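Local coordinates for beta-1,4-galactanase (Thielavia heterothallica, PDB 1HJS), which hydrolyses beta-1,4-galactosidic linkages in type I arabinogalactans as a fungal family 53 glycoside hydrolase, at residues A[47-50]-A[56-59]; A[108-113]-A[164-169]; A[187-192]-A[235-240]; A[313-318]-A[324-329]. One frame throughout, in Å; residues are numbered along the deposited sequence.

Interaction 1: A[47-50]-A[56-59]; sequences RVWV and NYNL
Tyr-57 is gripped from two directions, by Arg-47 over a ring face and by Trp-49 at a ring edge. The arginine chain runs across the tyrosine face until Arg-47 CZ stands 4.0 Å from the Tyr-57 ring centroid, a cation-pi contact, with Arg-47 CD nearer the ring normal in a CH-pi contact. Arg-47 NH2 then donates to Tyr-57 OH at 3.0 Å (N-H...O angle 160°), the bond lying near the guanidinium plane. This path starts with CG lodged between the backbone N and the carbonyl carbon (chi1 51°), after which the chain extends as far as NE. At the ring edge Tyr-57 CD2 sits 3.6 Å from Trp-49 CZ3. The planes are 76° apart, a T-shaped pair with the tyrosine edge on the indole face. Trp-49 N binds Tyr-57 O at 2.8 Å, and one water links Val-50 O with Leu-59 N. The contact thus closes the loop between barrel strand 43-48 and helix 59-71, for which Asn-58 is the N-cap. A leucine in place of Tyr-57 removes both the aromatic face and the hydroxyl, and would probably leave the Arg-47 guanidinium freer to turn. Together with the salt bridge from Glu-297 to NH2, bond and pi face restrict how Arg-47 can rotate.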
# COMPACT_ATOMS: atom_id res chain seq x y z
N ARG A 47 -3.46 -5.59 -3.43
CA ARG A 47 -2.73 -6.58 -2.64
C ARG A 47 -2.75 -7.92 -3.35
O ARG A 47 -3.79 -8.35 -3.87
CB ARG A 47 -3.33 -6.72 -1.24
CG ARG A 47 -4.84 -6.95 -1.20
CD ARG A 47 -5.33 -7.18 0.23
NE ARG A 47 -6.79 -7.12 0.32
CZ ARG A 47 -7.50 -6.00 0.40
NH1 ARG A 47 -6.89 -4.82 0.41
NH2 ARG A 47 -8.83 -6.05 0.43
N VAL A 48 -1.60 -8.59 -3.37
CA VAL A 48 -1.50 -9.89 -4.02
C VAL A 48 -1.12 -10.95 -3.00
O VAL A 48 -0.11 -10.83 -2.31
CB VAL A 48 -0.42 -9.87 -5.13
CG1 VAL A 48 -0.31 -11.26 -5.77
CG2 VAL A 48 -0.76 -8.82 -6.17
N TRP A 49 -1.95 -11.99 -2.91
CA TRP A 49 -1.68 -13.09 -2.00
C TRP A 49 -1.27 -14.29 -2.86
O TRP A 49 -1.69 -14.40 -4.02
CB TRP A 49 -2.92 -13.40 -1.15
CG TRP A 49 -3.25 -12.30 -0.17
CD1 TRP A 49 -2.50 -11.18 0.10
CD2 TRP A 49 -4.40 -12.22 0.68
NE1 TRP A 49 -3.11 -10.42 1.07
CE2 TRP A 49 -4.28 -11.03 1.44
CE3 TRP A 49 -5.52 -13.04 0.89
CZ2 TRP A 49 -5.23 -10.64 2.39
CZ3 TRP A 49 -6.47 -12.65 1.83
CH2 TRP A 49 -6.32 -11.46 2.56
N VAL A 50 -0.45 -15.17 -2.30
CA VAL A 50 0.06 -16.32 -3.04
C VAL A 50 -0.98 -17.37 -3.43
O VAL A 50 -1.23 -17.56 -4.63
CB VAL A 50 1.21 -16.98 -2.25
CG1 VAL A 50 1.76 -18.16 -3.03
CG2 VAL A 50 2.29 -15.95 -1.98
N ASN A 56 -9.62 -14.87 -3.52
CA ASN A 56 -9.61 -13.41 -3.46
C ASN A 56 -8.19 -12.89 -3.29
O ASN A 56 -7.45 -13.36 -2.43
CB ASN A 56 -10.48 -12.91 -2.30
CG ASN A 56 -11.95 -13.21 -2.51
OD1 ASN A 56 -12.55 -12.81 -3.52
ND2 ASN A 56 -12.55 -13.93 -1.57
N TYR A 57 -7.83 -11.92 -4.12
CA TYR A 57 -6.52 -11.29 -4.10
C TYR A 57 -5.38 -12.16 -4.65
O TYR A 57 -4.21 -11.82 -4.48
CB TYR A 57 -6.18 -10.82 -2.69
CG TYR A 57 -7.33 -10.13 -2.00
CD1 TYR A 57 -8.05 -9.12 -2.64
CD2 TYR A 57 -7.74 -10.52 -0.72
CE1 TYR A 57 -9.15 -8.51 -2.03
CE2 TYR A 57 -8.84 -9.92 -0.10
CZ TYR A 57 -9.54 -8.92 -0.76
OH TYR A 57 -10.64 -8.35 -0.14
N ASN A 58 -5.70 -13.28 -5.29
CA ASN A 58 -4.63 -14.10 -5.86
C ASN A 58 -4.23 -13.43 -7.17
O ASN A 58 -4.83 -12.43 -7.55
CB ASN A 58 -5.06 -15.57 -6.04
CG ASN A 58 -6.12 -15.79 -7.11
OD1 ASN A 58 -6.65 -16.91 -7.25
ND2 ASN A 58 -6.44 -14.76 -7.88
N LEU A 59 -3.22 -13.96 -7.86
CA LEU A 59 -2.77 -13.32 -9.09
C LEU A 59 -3.83 -13.16 -10.18
O LEU A 59 -3.89 -12.11 -10.83
CB LEU A 59 -1.54 -14.05 -9.65
CG LEU A 59 -0.74 -13.27 -10.70
CD1 LEU A 59 -0.32 -11.91 -10.15
CD2 LEU A 59 0.48 -14.08 -11.11
O HOH W 1 -2.05 -16.30 -6.95

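Interaction 2: A[108-113]-A[164-169]; sequences KLYNYT and IKDSSL. With NAG (2-acetamido-2-deoxy-beta-D-glucopyranose), chain E; SO4 (sulfate ion), chain F.
Tyr-110 and Asp-166 make the hydrogen bond across this contact: Tyr-110 OH donates to Asp-166 OD2 at 2.6 Å. OD2 receives it on its anti lone pair, lying at the edge of the tyrosine ring near its plane, while ring and carboxylate are turned 72° against each other. Tyr-110 reaches that far because CG stands opposite the backbone N (chi1 170°). A phenylalanine at Tyr-110 would probably leave the Asp-166 carboxylate without this donor and freer to swing.

The apolar part is a methyl meeting a methyl, Thr-113 CG2 to Ile-164 CD1 at 3.3 Å, tighter than usual for carbons. Thr-113 OG1 turns back to its own helix and donates to Leu-109 O at 2.8 Å. It comes from the face opposite Thr-113 N, and also pairs with Tyr-82 OH. These contacts join two neighbouring outer helices of the TIM barrel, 102-122 and 150-165, the latter at its C-terminal end. There Ser-167 OG donates to Ile-164 O at 2.6 Å, in the carbonyl plane and on a lone pair, beside the bond from Ser-167 N.

Bound groups lie on another side of helix 102-122. Asn-111 opens an Asn-Tyr-Thr sequon, and its ND2 is joined covalently to C1 of the N-acetylglucosamine. Lys-108 NZ donates to O2 of a sulfate ion at 2.7 Å; the ion, probably from the crystallisation liquor, is also bound by Trp-98 and Asn-51.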
# COMPACT_ATOMS: atom_id res chain seq x y z
N LYS A 108 12.68 -19.86 -3.81
CA LYS A 108 11.23 -19.94 -3.99
C LYS A 108 10.69 -18.53 -4.21
O LYS A 108 9.87 -18.30 -5.09
CB LYS A 108 10.57 -20.53 -2.75
CG LYS A 108 9.35 -21.41 -3.00
CD LYS A 108 8.50 -21.00 -4.19
CE LYS A 108 7.35 -21.97 -4.37
NZ LYS A 108 6.74 -21.91 -5.73
N LEU A 109 11.14 -17.61 -3.37
CA LEU A 109 10.70 -16.22 -3.43
C LEU A 109 11.06 -15.60 -4.77
O LEU A 109 10.27 -14.86 -5.36
CB LEU A 109 11.33 -15.42 -2.29
CG LEU A 109 10.93 -13.95 -2.19
CD1 LEU A 109 9.41 -13.84 -2.12
CD2 LEU A 109 11.57 -13.33 -0.96
N TYR A 110 12.26 -15.89 -5.25
CA TYR A 110 12.71 -15.38 -6.54
C TYR A 110 11.84 -15.95 -7.65
O TYR A 110 11.34 -15.21 -8.49
CB TYR A 110 14.18 -15.74 -6.76
CG TYR A 110 14.68 -15.46 -8.16
CD1 TYR A 110 14.60 -16.44 -9.15
CD2 TYR A 110 15.25 -14.23 -8.49
CE1 TYR A 110 15.07 -16.20 -10.44
CE2 TYR A 110 15.72 -13.98 -9.78
CZ TYR A 110 15.62 -14.97 -10.75
OH TYR A 110 16.09 -14.75 -12.03
N ASN A 111 11.65 -17.27 -7.64
CA ASN A 111 10.83 -17.95 -8.64
C ASN A 111 9.41 -17.40 -8.67
O ASN A 111 8.87 -17.12 -9.73
CB ASN A 111 10.74 -19.45 -8.35
CG ASN A 111 12.05 -20.17 -8.58
OD1 ASN A 111 13.01 -19.60 -9.12
ND2 ASN A 111 12.09 -21.43 -8.18
N TYR A 112 8.81 -17.28 -7.48
CA TYR A 112 7.44 -16.77 -7.37
C TYR A 112 7.31 -15.36 -7.93
O TYR A 112 6.39 -15.07 -8.70
CB TYR A 112 7.00 -16.76 -5.91
CG TYR A 112 5.73 -15.95 -5.67
CD1 TYR A 112 4.47 -16.49 -5.94
CD2 TYR A 112 5.80 -14.64 -5.22
CE1 TYR A 112 3.31 -15.72 -5.76
CE2 TYR A 112 4.65 -13.86 -5.04
CZ TYR A 112 3.41 -14.41 -5.32
OH TYR A 112 2.27 -13.65 -5.14
N THR A 113 8.21 -14.48 -7.53
CA THR A 113 8.18 -13.10 -7.98
C THR A 113 8.43 -13.01 -9.48
O THR A 113 7.73 -12.29 -10.20
CB THR A 113 9.23 -12.26 -7.23
OG1 THR A 113 9.01 -12.37 -5.82
CG2 THR A 113 9.15 -10.79 -7.64
N ILE A 164 12.09 -9.43 -9.93
CA ILE A 164 11.46 -8.38 -10.73
C ILE A 164 12.41 -7.96 -11.85
O ILE A 164 12.03 -7.90 -13.02
CB ILE A 164 11.15 -7.13 -9.88
CG1 ILE A 164 10.12 -7.47 -8.80
CG2 ILE A 164 10.64 -6.00 -10.77
CD1 ILE A 164 8.80 -7.94 -9.36
N LYS A 165 13.66 -7.67 -11.47
CA LYS A 165 14.67 -7.23 -12.43
C LYS A 165 14.96 -8.24 -13.55
O LYS A 165 15.28 -7.84 -14.67
CB LYS A 165 15.97 -6.90 -11.68
CG LYS A 165 15.85 -5.67 -10.77
CD LYS A 165 17.10 -5.49 -9.91
CE LYS A 165 16.94 -4.33 -8.94
NZ LYS A 165 16.86 -3.01 -9.63
N ASP A 166 14.84 -9.53 -13.25
CA ASP A 166 15.08 -10.55 -14.27
C ASP A 166 13.83 -10.91 -15.07
O ASP A 166 13.89 -11.75 -15.97
CB ASP A 166 15.64 -11.84 -13.63
CG ASP A 166 17.05 -11.67 -13.09
OD1 ASP A 166 17.73 -10.70 -13.48
OD2 ASP A 166 17.48 -12.51 -12.28
N SER A 167 12.71 -10.28 -14.74
CA SER A 167 11.45 -10.57 -15.43
C SER A 167 11.35 -9.88 -16.78
O SER A 167 12.19 -9.06 -17.14
CB SER A 167 10.26 -10.15 -14.57
OG SER A 167 10.12 -8.74 -14.59
N SER A 168 10.30 -10.22 -17.51
CA SER A 168 10.06 -9.65 -18.84
C SER A 168 9.25 -8.36 -18.79
O SER A 168 8.91 -7.81 -19.83
CB SER A 168 9.33 -10.67 -19.71
OG SER A 168 8.07 -11.00 -19.14
N LEU A 169 8.93 -7.88 -17.59
CA LEU A 169 8.17 -6.65 -17.45
C LEU A 169 8.87 -5.52 -18.19
O LEU A 169 10.04 -5.22 -17.93
CB LEU A 169 8.00 -6.27 -15.97
CG LEU A 169 6.95 -7.05 -15.17
CD1 LEU A 169 7.06 -6.69 -13.69
CD2 LEU A 169 5.56 -6.73 -15.70
C1 NAG E . 13.05 -22.37 -8.73
C2 NAG E . 13.00 -23.67 -7.93
C3 NAG E . 13.96 -24.70 -8.53
C4 NAG E . 13.72 -24.87 -10.03
C5 NAG E . 13.74 -23.50 -10.72
C6 NAG E . 13.40 -23.60 -12.20
C7 NAG E . 12.49 -23.66 -5.58
C8 NAG E . 13.05 -23.71 -4.16
N2 NAG E . 13.35 -23.40 -6.56
O3 NAG E . 13.79 -25.95 -7.88
O4 NAG E . 14.74 -25.70 -10.59
O5 NAG E . 12.77 -22.62 -10.12
O6 NAG E . 13.84 -22.45 -12.90
O7 NAG E . 11.29 -23.85 -5.77
S SO4 F . 3.29 -21.28 -5.43
O1 SO4 F . 4.10 -19.89 -5.64
O2 SO4 F . 4.13 -22.30 -6.02
O3 SO4 F . 3.07 -21.48 -4.16
O4 SO4 F . 2.12 -21.10 -6.25

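Interaction 3: A[187-192]-A[235-240]; sequences TQNWWY and KTWNKE
Trp-191 N donates to Thr-187 O at 2.9 Å in the helical turn from which Asn-189 and Tyr-192 reach Trp-237. A second bond of that turn, Tyr-192 N to Gln-188 O, measures 3.1 Å. The indole projects from the last turn of helix 223-237, its six-membered ring leading. Tyr-192 CB lies over one face of it, 3.5 Å from Trp-237 CZ2, and the distance of 3.8 Å from Tyr-192 CB to the six-membered centroid of Trp-237 supports a CH-pi contact. The tyrosine ring itself is turned oblique to the indole, with planes 48° apart. Its CG stands opposite the carbonyl carbon (chi1 -76°), an arrangement that leaves CB rather than the ring over the indole face. Thr-236 CG2 lies over the opposite face, so the ring is sandwiched between carbon groups. Asn-189 OD1 approaches the far corner of the indole, 3.6 Å from Trp-237 CH2. The contact joins helices 185-196 and 223-237, which follow consecutive strands of the TIM barrel, and Met-209 of strand 208-212 touches both Tyr-192 and Trp-237. No hydrogen bond crosses between the segments, which implies that the two helices are held here by dispersion and CH-pi contact, with shape rather than polar pairing setting their fit.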
# COMPACT_ATOMS: atom_id res chain seq x y z
N THR A 187 12.16 3.69 14.26
CA THR A 187 11.97 2.36 13.71
C THR A 187 12.37 2.28 12.24
O THR A 187 13.00 1.30 11.82
CB THR A 187 10.50 1.91 13.89
OG1 THR A 187 10.22 1.81 15.29
CG2 THR A 187 10.28 0.55 13.23
N GLN A 188 12.02 3.30 11.45
CA GLN A 188 12.39 3.30 10.04
C GLN A 188 13.92 3.20 9.95
O GLN A 188 14.46 2.40 9.19
CB GLN A 188 11.94 4.61 9.36
CG GLN A 188 10.43 4.86 9.32
CD GLN A 188 9.66 3.88 8.45
OE1 GLN A 188 10.10 3.53 7.35
NE2 GLN A 188 8.51 3.44 8.93
N ASN A 189 14.60 4.03 10.73
CA ASN A 189 16.05 4.07 10.74
C ASN A 189 16.65 2.75 11.21
O ASN A 189 17.59 2.23 10.61
CB ASN A 189 16.54 5.21 11.62
CG ASN A 189 18.04 5.40 11.55
OD1 ASN A 189 18.63 5.38 10.47
ND2 ASN A 189 18.67 5.58 12.71
N TRP A 190 16.10 2.21 12.29
CA TRP A 190 16.56 0.94 12.84
C TRP A 190 16.47 -0.17 11.79
O TRP A 190 17.42 -0.95 11.60
CB TRP A 190 15.70 0.59 14.05
CG TRP A 190 15.82 -0.82 14.57
CD1 TRP A 190 16.85 -1.34 15.30
CD2 TRP A 190 14.86 -1.87 14.41
NE1 TRP A 190 16.58 -2.66 15.62
CE2 TRP A 190 15.37 -3.00 15.08
CE3 TRP A 190 13.62 -1.96 13.76
CZ2 TRP A 190 14.68 -4.22 15.12
CZ3 TRP A 190 12.93 -3.17 13.80
CH2 TRP A 190 13.47 -4.29 14.48
N TRP A 191 15.34 -0.24 11.10
CA TRP A 191 15.12 -1.27 10.09
C TRP A 191 16.05 -1.17 8.89
O TRP A 191 16.80 -2.11 8.59
CB TRP A 191 13.66 -1.22 9.61
CG TRP A 191 13.22 -2.48 8.91
CD1 TRP A 191 12.62 -3.57 9.49
CD2 TRP A 191 13.35 -2.78 7.52
NE1 TRP A 191 12.36 -4.52 8.53
CE2 TRP A 191 12.80 -4.07 7.32
CE3 TRP A 191 13.88 -2.09 6.42
CZ2 TRP A 191 12.76 -4.68 6.06
CZ3 TRP A 191 13.84 -2.70 5.16
CH2 TRP A 191 13.28 -3.98 5.00
N TYR A 192 16.01 -0.04 8.19
CA TYR A 192 16.85 0.14 7.01
C TYR A 192 18.35 0.04 7.31
O TYR A 192 19.10 -0.56 6.53
CB TYR A 192 16.55 1.49 6.33
CG TYR A 192 15.26 1.47 5.54
CD1 TYR A 192 15.13 0.68 4.39
CD2 TYR A 192 14.16 2.22 5.94
CE1 TYR A 192 13.94 0.64 3.67
CE2 TYR A 192 12.95 2.18 5.23
CZ TYR A 192 12.85 1.39 4.10
OH TYR A 192 11.66 1.35 3.40
N LYS A 235 16.83 12.33 3.33
CA LYS A 235 18.21 12.76 3.30
C LYS A 235 19.21 11.65 3.61
O LYS A 235 20.38 11.75 3.26
CB LYS A 235 18.41 13.94 4.24
CG LYS A 235 18.74 13.55 5.63
CD LYS A 235 19.86 14.40 6.16
CE LYS A 235 19.33 15.56 6.97
NZ LYS A 235 20.40 16.25 7.73
N THR A 236 18.75 10.58 4.27
CA THR A 236 19.65 9.48 4.59
C THR A 236 19.88 8.55 3.40
O THR A 236 21.02 8.19 3.11
CB THR A 236 19.13 8.62 5.77
OG1 THR A 236 18.94 9.43 6.93
CG2 THR A 236 20.14 7.52 6.10
N TRP A 237 18.80 8.16 2.72
CA TRP A 237 18.89 7.23 1.60
C TRP A 237 18.50 7.77 0.22
O TRP A 237 18.69 7.09 -0.79
CB TRP A 237 18.07 5.98 1.94
CG TRP A 237 18.60 5.27 3.15
CD1 TRP A 237 19.76 4.57 3.25
CD2 TRP A 237 18.01 5.26 4.45
NE1 TRP A 237 19.94 4.12 4.53
CE2 TRP A 237 18.88 4.53 5.29
CE3 TRP A 237 16.84 5.79 5.00
CZ2 TRP A 237 18.61 4.32 6.65
CZ3 TRP A 237 16.57 5.58 6.35
CH2 TRP A 237 17.46 4.85 7.16
N ASN A 238 17.95 8.98 0.17
CA ASN A 238 17.58 9.63 -1.08
C ASN A 238 16.73 8.79 -2.04
O ASN A 238 16.93 8.83 -3.26
CB ASN A 238 18.85 10.09 -1.80
CG ASN A 238 18.57 10.98 -3.00
OD1 ASN A 238 19.17 10.82 -4.06
ND2 ASN A 238 17.66 11.93 -2.84
N LYS A 239 15.76 8.04 -1.51
CA LYS A 239 14.89 7.22 -2.35
C LYS A 239 13.56 7.95 -2.53
O LYS A 239 13.25 8.86 -1.76
CB LYS A 239 14.61 5.86 -1.69
CG LYS A 239 15.81 4.93 -1.65
CD LYS A 239 16.27 4.60 -3.06
CE LYS A 239 17.45 3.64 -3.05
NZ LYS A 239 17.89 3.33 -4.44
N GLU A 240 12.78 7.58 -3.54
CA GLU A 240 11.48 8.23 -3.71
C GLU A 240 10.65 7.76 -2.53
O GLU A 240 10.78 6.62 -2.08
CB GLU A 240 10.82 7.81 -5.03
CG GLU A 240 11.54 8.34 -6.26
CD GLU A 240 10.64 8.38 -7.48
OE1 GLU A 240 9.95 7.38 -7.74
OE2 GLU A 240 10.63 9.42 -8.18

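Interaction 4: A[313-318]-A[324-329]; sequences NTMFSQ and SSLSVF
Backbones approach most closely where Met-315 CA lies 6.3 Å from Leu-326 CA, with an irregular loop passing a 3-10 segment whose Val-328 N bonds Ser-325 O at 3.0 Å. Met-315 supplies most of the side-chain contact from segment 313-318. Its chain is straight through chi2 but bends at the sulfur (chi3 82°), which brings the CE methyl down onto the 3-10 turn. There Met-315 CE is 3.4 Å from Ser-325 O and 3.5 Å from Ser-325 OG, the hydroxyl being hydrogen-bonded to Gln-273. Met-315 CE also touches Val-328 CG1 and, obliquely to its ring, Phe-329 CE2 at 4.3 Å. Beside it Met-315 SD lies 4.2 Å from Leu-326 CD1. Leu-326 also meets Phe-316, with Leu-326 CD2 placed 3.6 Å from Phe-316 CZ; the two side chains run at a slant to each other. No hydrogen bond between the segments was identified, and all six touching residues are buried. Around them, Met-315 packs on Ile-277 of helix 270-285, while Leu-326 packs on Ile-35 of helix 32-38. The 3-10 segment, coming after the last barrel strand 290-296 and flanked by the helices that follow strands seven and one, thus probably takes the place of the eighth helix of a TIM barrel.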
# COMPACT_ATOMS: atom_id res chain seq x y z
N ASN A 313 -14.40 4.72 7.69
CA ASN A 313 -13.26 5.39 7.06
C ASN A 313 -13.39 5.40 5.54
O ASN A 313 -12.47 5.81 4.85
CB ASN A 313 -11.95 4.68 7.42
CG ASN A 313 -11.56 4.90 8.85
OD1 ASN A 313 -11.51 6.04 9.33
ND2 ASN A 313 -11.25 3.82 9.56
N THR A 314 -14.52 4.93 5.03
CA THR A 314 -14.72 4.88 3.59
C THR A 314 -15.01 6.26 3.01
O THR A 314 -15.24 7.23 3.74
CB THR A 314 -15.88 3.93 3.21
OG1 THR A 314 -17.12 4.43 3.73
CG2 THR A 314 -15.62 2.54 3.78
N MET A 315 -14.97 6.35 1.68
CA MET A 315 -15.24 7.59 0.97
C MET A 315 -16.44 7.41 0.04
O MET A 315 -16.60 8.14 -0.93
CB MET A 315 -14.00 8.01 0.17
CG MET A 315 -12.77 8.26 1.04
SD MET A 315 -11.32 8.79 0.10
CE MET A 315 -11.67 10.55 -0.09
N PHE A 316 -17.27 6.42 0.36
CA PHE A 316 -18.47 6.11 -0.40
C PHE A 316 -19.62 5.88 0.58
O PHE A 316 -19.40 5.43 1.70
CB PHE A 316 -18.28 4.83 -1.24
CG PHE A 316 -17.47 5.03 -2.48
CD1 PHE A 316 -16.10 5.26 -2.41
CD2 PHE A 316 -18.08 5.00 -3.73
CE1 PHE A 316 -15.35 5.46 -3.57
CE2 PHE A 316 -17.34 5.19 -4.90
CZ PHE A 316 -15.96 5.42 -4.82
N SER A 317 -20.85 6.19 0.15
CA SER A 317 -22.01 5.98 1.01
C SER A 317 -22.26 4.49 1.13
O SER A 317 -21.67 3.70 0.38
CB SER A 317 -23.25 6.64 0.41
OG SER A 317 -23.70 5.93 -0.73
N GLN A 318 -23.13 4.09 2.05
CA GLN A 318 -23.42 2.68 2.22
C GLN A 318 -24.18 2.10 1.03
O GLN A 318 -24.34 0.88 0.93
CB GLN A 318 -24.18 2.44 3.52
CG GLN A 318 -23.29 2.56 4.76
CD GLN A 318 -22.16 1.53 4.76
OE1 GLN A 318 -22.41 0.33 4.85
NE2 GLN A 318 -20.93 2.00 4.65
N SER A 324 -18.41 13.41 -1.51
CA SER A 324 -17.77 14.62 -2.02
C SER A 324 -16.26 14.65 -1.79
O SER A 324 -15.53 15.34 -2.50
CB SER A 324 -18.40 15.85 -1.35
OG SER A 324 -18.22 15.80 0.05
N SER A 325 -15.79 13.91 -0.79
CA SER A 325 -14.36 13.90 -0.48
C SER A 325 -13.49 13.23 -1.55
O SER A 325 -12.29 13.50 -1.63
CB SER A 325 -14.14 13.20 0.86
OG SER A 325 -14.75 11.92 0.86
N LEU A 326 -14.08 12.37 -2.37
CA LEU A 326 -13.32 11.66 -3.39
C LEU A 326 -12.65 12.59 -4.41
O LEU A 326 -11.63 12.24 -5.00
CB LEU A 326 -14.23 10.66 -4.13
CG LEU A 326 -13.52 9.51 -4.86
CD1 LEU A 326 -12.74 8.65 -3.88
CD2 LEU A 326 -14.55 8.68 -5.61
N SER A 327 -13.21 13.78 -4.60
CA SER A 327 -12.64 14.73 -5.55
C SER A 327 -11.32 15.34 -5.07
O SER A 327 -10.67 16.08 -5.81
CB SER A 327 -13.63 15.86 -5.84
OG SER A 327 -13.87 16.63 -4.68
N VAL A 328 -10.93 15.03 -3.84
CA VAL A 328 -9.68 15.56 -3.29
C VAL A 328 -8.49 15.19 -4.17
O VAL A 328 -7.52 15.93 -4.26
CB VAL A 328 -9.43 15.03 -1.85
CG1 VAL A 328 -9.14 13.53 -1.88
CG2 VAL A 328 -8.28 15.80 -1.21
N PHE A 329 -8.58 14.04 -4.84
CA PHE A 329 -7.49 13.60 -5.70
C PHE A 329 -7.28 14.49 -6.92
O PHE A 329 -6.30 14.34 -7.65
CB PHE A 329 -7.73 12.14 -6.10
CG PHE A 329 -7.69 11.20 -4.94
CD1 PHE A 329 -6.47 10.87 -4.35
CD2 PHE A 329 -8.86 10.69 -4.39
CE1 PHE A 329 -6.42 10.05 -3.22
CE2 PHE A 329 -8.83 9.88 -3.27
CZ PHE A 329 -7.60 9.56 -2.68

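How the interactions relate
All four contacts belong to one TIM barrel. Interactions 1 and 2 touch: Tyr-112 OH, from helix 102-122, lies 3.6 Å from Val-48 CG1, and its ring packs on Val-50. Interaction 1 is the nearest to catalysis, with the Arg-47 side chain about 7 Å from that of Glu-245, the probable nucleophile. In interaction 3, the side chain of Gln-188 is about 9 Å from that of Glu-135, the probable proton donor, although Trp-237 packs among the outer helices. Interaction 4 brings Phe-329 to about 12 Å from Glu-245, side chain to side chain. Interactions 2 and 4 lie on opposite sides of the chain's centre, their own centres about 36 Å apart.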